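Local coordinates for protein cysteine protease-like VirA (Shigella flexneri, PDB 3EB8) that is a secreted virulence effector required for entry into epithelial cells and spread within and between them, although its assigned tubulin-cleaving protease activity is disputed, at residues S22-L27 against F36-I41. Numbering follows the deposited sequence.
Sequences SFSPSL and FAHANI
His38 reaches across to strand 24-25 and to Ser26 just after it. His38 CB starts 3.6 Å from Ser26 OG. CG then stands between the backbone N and the carbonyl carbon (chi1 66°), which carries the ring across to residues 24-26. His38 ND1 donates a hydrogen bond of 2.9 Å to Ser26 OG, with the hydroxyl oxygen only 3° out of the ring plane. That oxygen is also hydrogen-bonded to Glu35 OE2, so the serine links imidazole and carboxylate, and the acid probably makes the hydroxyl a better acceptor. Next round the ring, His38 CE1 comes to 3.4 Å from Pro25 O, and His38 NE2 ends 4.0 Å from Ser24 CB, on the face of the sheet that Ser24 and His38 share. In the backbone, Ser24 and His38 form an antiparallel hydrogen-bonded pair, N to O in both directions. They join the two strands of a beta hairpin, whose short arm 24-25 is the outermost strand at one end of a five-stranded antiparallel sheet. On the far side of strand 35-41 a classic beta bulge sets two residues, Phe36 and Ala37, against the single Leu48 of strand 44-51. Ser26 N adds one more bond, to Phe36 O at 2.9 Å, but from well above the carbonyl plane. Toward the other end, Ala39 CB sits 3.6 Å above the centre of the Phe23 ring, a CH-pi contact nearly on the ring normal, while Ala37 CB lies at the ring's edge. Past Ala39, Ile41 CD1 touches Ser22 CB and OG, both at 3.9 Å.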
ATOM      1  N   SER A  22      15.747  -7.194  -3.921  1.00 57.87           N
ATOM      2  CA  SER A  22      16.925  -6.523  -3.379  1.00 59.03           C
ATOM      3  C   SER A  22      16.954  -5.011  -3.639  1.00 60.10           C
ATOM      4  O   SER A  22      17.676  -4.277  -2.968  1.00 57.28           O
ATOM      5  CB  SER A  22      18.181  -7.163  -3.975  1.00 57.97           C
ATOM      6  OG  SER A  22      18.435  -8.421  -3.379  1.00 81.55           O
ATOM      7  N   PHE A  23      16.185  -4.555  -4.621  1.00 56.31           N
ATOM      8  CA  PHE A  23      16.193  -3.151  -4.985  1.00 56.31           C
ATOM      9  C   PHE A  23      15.395  -2.328  -3.984  1.00 66.61           C
ATOM     10  O   PHE A  23      14.263  -2.673  -3.636  1.00 59.00           O
ATOM     11  CB  PHE A  23      15.679  -2.939  -6.417  1.00 56.22           C
ATOM     12  CG  PHE A  23      16.709  -3.216  -7.474  1.00 57.23           C
ATOM     13  CD1 PHE A  23      16.859  -4.488  -7.997  1.00 57.56           C
ATOM     14  CD2 PHE A  23      17.550  -2.204  -7.923  1.00 58.04           C
ATOM     15  CE1 PHE A  23      17.830  -4.756  -8.956  1.00 61.90           C
ATOM     16  CE2 PHE A  23      18.523  -2.454  -8.887  1.00 59.13           C
ATOM     17  CZ  PHE A  23      18.663  -3.727  -9.409  1.00 63.78           C
ATOM     18  N   SER A  24      16.003  -1.246  -3.510  1.00 56.29           N
ATOM     19  CA  SER A  24      15.362  -0.366  -2.544  1.00 56.06           C
ATOM     20  C   SER A  24      15.457   1.068  -3.020  1.00 56.47           C
ATOM     21  O   SER A  24      16.404   1.426  -3.716  1.00 58.13           O
ATOM     22  CB  SER A  24      16.046  -0.499  -1.181  1.00 56.75           C
ATOM     23  OG  SER A  24      16.252  -1.868  -0.860  1.00 57.06           O
ATOM     24  N   PRO A  25      14.475   1.897  -2.647  1.00 56.08           N
ATOM     25  CA  PRO A  25      14.501   3.321  -2.999  1.00 56.64           C
ATOM     26  C   PRO A  25      15.775   3.958  -2.475  1.00 58.00           C
ATOM     27  O   PRO A  25      16.240   3.607  -1.388  1.00 58.39           O
ATOM     28  CB  PRO A  25      13.298   3.894  -2.241  1.00 56.14           C
ATOM     29  CG  PRO A  25      12.429   2.746  -1.961  1.00 55.08           C
ATOM     30  CD  PRO A  25      13.317   1.553  -1.810  1.00 55.28           C
ATOM     31  N   SER A  26      16.347   4.872  -3.241  1.00 58.89           N
ATOM     32  CA  SER A  26      17.537   5.563  -2.783  1.00 60.38           C
ATOM     33  C   SER A  26      17.168   6.906  -2.148  1.00 61.11           C
ATOM     34  O   SER A  26      16.815   7.856  -2.843  1.00 63.91           O
ATOM     35  CB  SER A  26      18.510   5.734  -3.940  1.00 61.27           C
ATOM     36  OG  SER A  26      18.947   4.460  -4.379  1.00 60.84           O
ATOM     37  N   LEU A  27      17.213   6.968  -0.822  1.00 75.97           N
ATOM     38  CA  LEU A  27      16.908   8.200  -0.105  1.00 81.18           C
ATOM     39  C   LEU A  27      18.233   8.797   0.317  1.00 88.23           C
ATOM     40  O   LEU A  27      18.374  10.008   0.471  1.00 88.01           O
ATOM     41  CB  LEU A  27      16.071   7.896   1.132  1.00 91.28           C
ATOM     42  CG  LEU A  27      14.966   6.851   0.966  1.00 96.12           C
ATOM     43  CD1 LEU A  27      14.399   6.457   2.333  1.00 98.01           C
ATOM     44  CD2 LEU A  27      13.867   7.343   0.024  1.00 78.69           C
ATOM     45  N   PHE A  36      17.349   6.581  -8.166  1.00 61.43           N
ATOM     46  CA  PHE A  36      16.091   6.394  -7.468  1.00 60.02           C
ATOM     47  C   PHE A  36      16.025   5.027  -6.799  1.00 58.95           C
ATOM     48  O   PHE A  36      15.202   4.809  -5.912  1.00 58.01           O
ATOM     49  CB  PHE A  36      14.903   6.587  -8.418  1.00 59.47           C
ATOM     50  CG  PHE A  36      14.826   5.556  -9.503  1.00 59.20           C
ATOM     51  CD1 PHE A  36      14.136   4.370  -9.300  1.00 57.96           C
ATOM     52  CD2 PHE A  36      15.444   5.767 -10.716  1.00 60.42           C
ATOM     53  CE1 PHE A  36      14.065   3.418 -10.280  1.00 57.95           C
ATOM     54  CE2 PHE A  36      15.372   4.812 -11.709  1.00 60.41           C
ATOM     55  CZ  PHE A  36      14.678   3.636 -11.487  1.00 59.19           C
ATOM     56  N   ALA A  37      16.887   4.105  -7.213  1.00 59.25           N
ATOM     57  CA  ALA A  37      16.956   2.802  -6.556  1.00 58.52           C
ATOM     58  C   ALA A  37      18.359   2.209  -6.552  1.00 59.42           C
ATOM     59  O   ALA A  37      19.203   2.560  -7.371  1.00 60.49           O
ATOM     60  CB  ALA A  37      15.984   1.837  -7.173  1.00 57.53           C
ATOM     61  N   HIS A  38      18.598   1.299  -5.619  1.00 59.09           N
ATOM     62  CA  HIS A  38      19.885   0.634  -5.525  1.00 59.93           C
ATOM     63  C   HIS A  38      19.726  -0.789  -5.028  1.00 59.32           C
ATOM     64  O   HIS A  38      18.774  -1.120  -4.323  1.00 58.41           O
ATOM     65  CB  HIS A  38      20.793   1.364  -4.548  1.00 60.92           C
ATOM     66  CG  HIS A  38      20.303   1.301  -3.140  1.00 60.48           C
ATOM     67  ND1 HIS A  38      19.472   2.255  -2.602  1.00 60.22           N
ATOM     68  CD2 HIS A  38      20.492   0.374  -2.176  1.00 60.39           C
ATOM     69  CE1 HIS A  38      19.189   1.929  -1.355  1.00 60.04           C
ATOM     70  NE2 HIS A  38      19.795   0.794  -1.072  1.00 65.43           N
ATOM     71  N   ALA A  39      20.683  -1.628  -5.390  1.00 59.98           N
ATOM     72  CA  ALA A  39      20.756  -2.980  -4.870  1.00 59.77           C
ATOM     73  C   ALA A  39      22.209  -3.267  -4.561  1.00 60.95           C
ATOM     74  O   ALA A  39      23.092  -3.042  -5.371  1.00 61.85           O
ATOM     75  CB  ALA A  39      20.212  -3.975  -5.872  1.00 59.41           C
ATOM     76  N   ASN A  40      22.460  -3.722  -3.352  1.00 70.07           N
ATOM     77  CA  ASN A  40      23.812  -4.047  -2.946  1.00 62.87           C
ATOM     78  C   ASN A  40      23.827  -5.524  -2.650  1.00 64.35           C
ATOM     79  O   ASN A  40      23.264  -5.980  -1.651  1.00 68.54           O
ATOM     80  CB  ASN A  40      24.231  -3.228  -1.719  1.00 68.70           C
ATOM     81  CG  ASN A  40      24.095  -1.722  -1.947  1.00 73.20           C
ATOM     82  OD1 ASN A  40      24.371  -1.232  -3.038  1.00 75.83           O
ATOM     83  ND2 ASN A  40      23.663  -0.989  -0.918  1.00 77.76           N
ATOM     84  N   ILE A  41      24.448  -6.275  -3.550  1.00 62.78           N
ATOM     85  CA  ILE A  41      24.570  -7.713  -3.387  1.00 63.02           C
ATOM     86  C   ILE A  41      26.021  -8.164  -3.301  1.00 66.65           C
ATOM     87  O   ILE A  41      26.743  -8.189  -4.291  1.00 65.09           O
ATOM     88  CB  ILE A  41      23.809  -8.469  -4.494  1.00 76.77           C
ATOM     89  CG1 ILE A  41      22.301  -8.178  -4.346  1.00 75.29           C
ATOM     90  CG2 ILE A  41      24.123  -9.982  -4.432  1.00 68.43           C
ATOM     91  CD1 ILE A  41      21.537  -8.124  -5.652  1.00 66.35           C
TER